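Local coordinates for protein DYNE8 (Micromonospora chersina, PDB 4AMM) that probably loads the acyl units used in enediyne assembly, this chain being the acyltransferase domain of an iterative polyketide synthase, at residues G174-E179 with R199-A204. Sequence-based numbering, arbitrary orientation.
Sequences GHSLGE and RARGEA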
loop_
_atom_site.group_PDB
_atom_site.type_symbol
_atom_site.label_atom_id
_atom_site.label_comp_id
_atom_site.label_asym_id
_atom_site.label_seq_id
_atom_site.Cartn_x
_atom_site.Cartn_y
_atom_site.Cartn_z
ATOM N N GLY A 174 -5.421 6.378 -1.686
ATOM C CA GLY A 174 -5.962 5.058 -2.065
ATOM C C GLY A 174 -5.957 4.917 -3.575
ATOM O O GLY A 174 -6.298 5.856 -4.294
ATOM N N HIS A 175 -5.537 3.729 -4.040
ATOM C CA HIS A 175 -5.494 3.400 -5.500
ATOM C C HIS A 175 -6.830 2.828 -5.927
ATOM O O HIS A 175 -7.201 1.735 -5.542
ATOM C CB HIS A 175 -4.383 2.356 -5.672
ATOM C CG HIS A 175 -3.866 2.216 -7.080
ATOM N ND1 HIS A 175 -4.603 1.550 -8.065
ATOM C CD2 HIS A 175 -2.667 2.555 -7.640
ATOM C CE1 HIS A 175 -3.860 1.523 -9.165
ATOM N NE2 HIS A 175 -2.699 2.129 -8.947
ATOM N N SER A 176 -7.532 3.607 -6.770
ATOM C CA SER A 176 -8.840 3.132 -7.327
ATOM C C SER A 176 -9.748 2.742 -6.131
ATOM O O SER A 176 -10.147 3.658 -5.334
ATOM C CB SER A 176 -8.629 2.027 -8.346
ATOM O OG SER A 176 -9.953 1.812 -8.898
ATOM N N LEU A 177 -10.159 1.505 -5.982
ATOM C CA LEU A 177 -10.949 1.040 -4.871
ATOM C C LEU A 177 -10.455 1.573 -3.520
ATOM O O LEU A 177 -11.257 1.861 -2.606
ATOM C CB LEU A 177 -10.942 -0.515 -4.844
ATOM C CG LEU A 177 -11.608 -1.180 -3.649
ATOM C CD1 LEU A 177 -13.130 -0.862 -3.593
ATOM C CD2 LEU A 177 -11.330 -2.657 -3.718
ATOM N N GLY A 178 -9.129 1.583 -3.354
ATOM C CA GLY A 178 -8.583 2.030 -2.044
ATOM C C GLY A 178 -8.961 3.449 -1.677
ATOM O O GLY A 178 -8.855 3.747 -0.467
ATOM N N GLU A 179 -9.346 4.292 -2.608
ATOM C CA GLU A 179 -9.766 5.656 -2.202
ATOM C C GLU A 179 -10.950 5.530 -1.264
ATOM O O GLU A 179 -11.126 6.400 -0.413
ATOM C CB GLU A 179 -10.104 6.452 -3.427
ATOM C CG GLU A 179 -10.288 7.980 -3.091
ATOM C CD GLU A 179 -9.594 8.877 -4.076
ATOM O OE1 GLU A 179 -8.502 8.555 -4.589
ATOM O OE2 GLU A 179 -10.086 10.030 -4.329
ATOM N N ARG A 199 -19.365 -3.227 -1.825
ATOM C CA ARG A 199 -20.137 -4.361 -2.383
ATOM C C ARG A 199 -20.888 -3.767 -3.583
ATOM O O ARG A 199 -20.910 -4.406 -4.630
ATOM C CB ARG A 199 -21.157 -4.828 -1.340
ATOM C CG ARG A 199 -20.635 -5.516 -0.187
ATOM C CD ARG A 199 -21.826 -6.190 0.646
ATOM N NE ARG A 199 -21.221 -6.772 1.833
ATOM C CZ ARG A 199 -20.407 -7.825 1.802
ATOM N NH1 ARG A 199 -20.158 -8.446 0.636
ATOM N NH2 ARG A 199 -19.863 -8.267 2.943
ATOM N N ALA A 200 -21.478 -2.600 -3.487
ATOM C CA ALA A 200 -22.247 -2.079 -4.617
ATOM C C ALA A 200 -21.315 -1.788 -5.807
ATOM O O ALA A 200 -21.696 -1.993 -6.988
ATOM C CB ALA A 200 -23.033 -0.807 -4.159
ATOM N N ARG A 201 -20.145 -1.276 -5.521
ATOM C CA ARG A 201 -19.193 -0.851 -6.542
ATOM C C ARG A 201 -18.694 -2.103 -7.243
ATOM O O ARG A 201 -18.620 -2.130 -8.484
ATOM C CB ARG A 201 -18.021 -0.124 -5.887
ATOM C CG ARG A 201 -16.979 0.478 -6.857
ATOM C CD ARG A 201 -15.913 1.194 -6.024
ATOM N NE ARG A 201 -14.972 1.996 -6.834
ATOM C CZ ARG A 201 -13.878 1.488 -7.401
ATOM N NH1 ARG A 201 -13.614 0.183 -7.384
ATOM N NH2 ARG A 201 -13.035 2.315 -8.012
ATOM N N GLY A 202 -18.371 -3.164 -6.525
ATOM C CA GLY A 202 -17.927 -4.382 -7.179
ATOM C C GLY A 202 -19.031 -5.016 -7.974
ATOM O O GLY A 202 -18.780 -5.491 -9.119
ATOM N N GLU A 203 -20.259 -4.982 -7.482
ATOM C CA GLU A 203 -21.401 -5.528 -8.299
ATOM C C GLU A 203 -21.533 -4.690 -9.592
ATOM O O GLU A 203 -21.618 -5.269 -10.710
ATOM C CB GLU A 203 -22.661 -5.510 -7.452
ATOM C CG GLU A 203 -23.949 -5.963 -8.223
ATOM C CD GLU A 203 -25.273 -5.749 -7.428
ATOM O OE1 GLU A 203 -25.749 -4.600 -7.304
ATOM O OE2 GLU A 203 -25.823 -6.740 -6.904
ATOM N N ALA A 204 -21.461 -3.359 -9.481
ATOM C CA ALA A 204 -21.686 -2.485 -10.720
ATOM C C ALA A 204 -20.537 -2.770 -11.713
ATOM O O ALA A 204 -20.755 -2.957 -12.920
ATOM C CB ALA A 204 -21.726 -1.013 -10.343
HETATM O O HOH W 1 -11.302 -0.754 -8.691
#
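The polar part of this contact is a single direct hydrogen bond, from NH2 of R201 to OG of S176. It spans 3.2 Å with an N-H...O angle of 156°, and the hydroxyl oxygen lies close to the guanidinium plane, an edge-on approach. One water doubles the link: its oxygen, also in that plane, accepts from NH1 of R201 at 2.8 Å and lies 2.9 Å from S176 OG. The serine oxygen is further hydrogen-bonded to NE2 of H278, a pairing consistent with the Ser-His dyad of acyltransferases. The strained backbone of S176 (phi 55°) between strand and helix, with the GHSLG sequence, is consistent with a nucleophile elbow. In related malonyl-specific acyltransferases the equivalent arginine pairs with the substrate carboxylate, and R201 probably does likewise.

The van der Waals part is L177 over one face of the same guanidinium. CA of L177 stands 3.6 Å above its plane, offset toward the rim, while CB comes within 3.8 Å of NH1. Reach explains how so little surface, 129 Å² in total, joins segments whose nearest CA atoms, of L177 and R201, are 8.6 Å apart: CG of R201 is anti to the backbone N (chi1 -176°), and the chain runs extended to NE. An alanine here would end short of S176, and is likely to leave S176 OG and the water without their guanidinium donors.

In the fold, this turn follows strand 171-174 of the parallel sheet and leads into helix 178-185, whereas R201 projects from helix 191-206. Q148 of helix 144-165 accepts from NH1 of R201, Q326 of helix 319-328 is a weak partner of NH2, and L289 of helix 283-294 touches the arginine side chain.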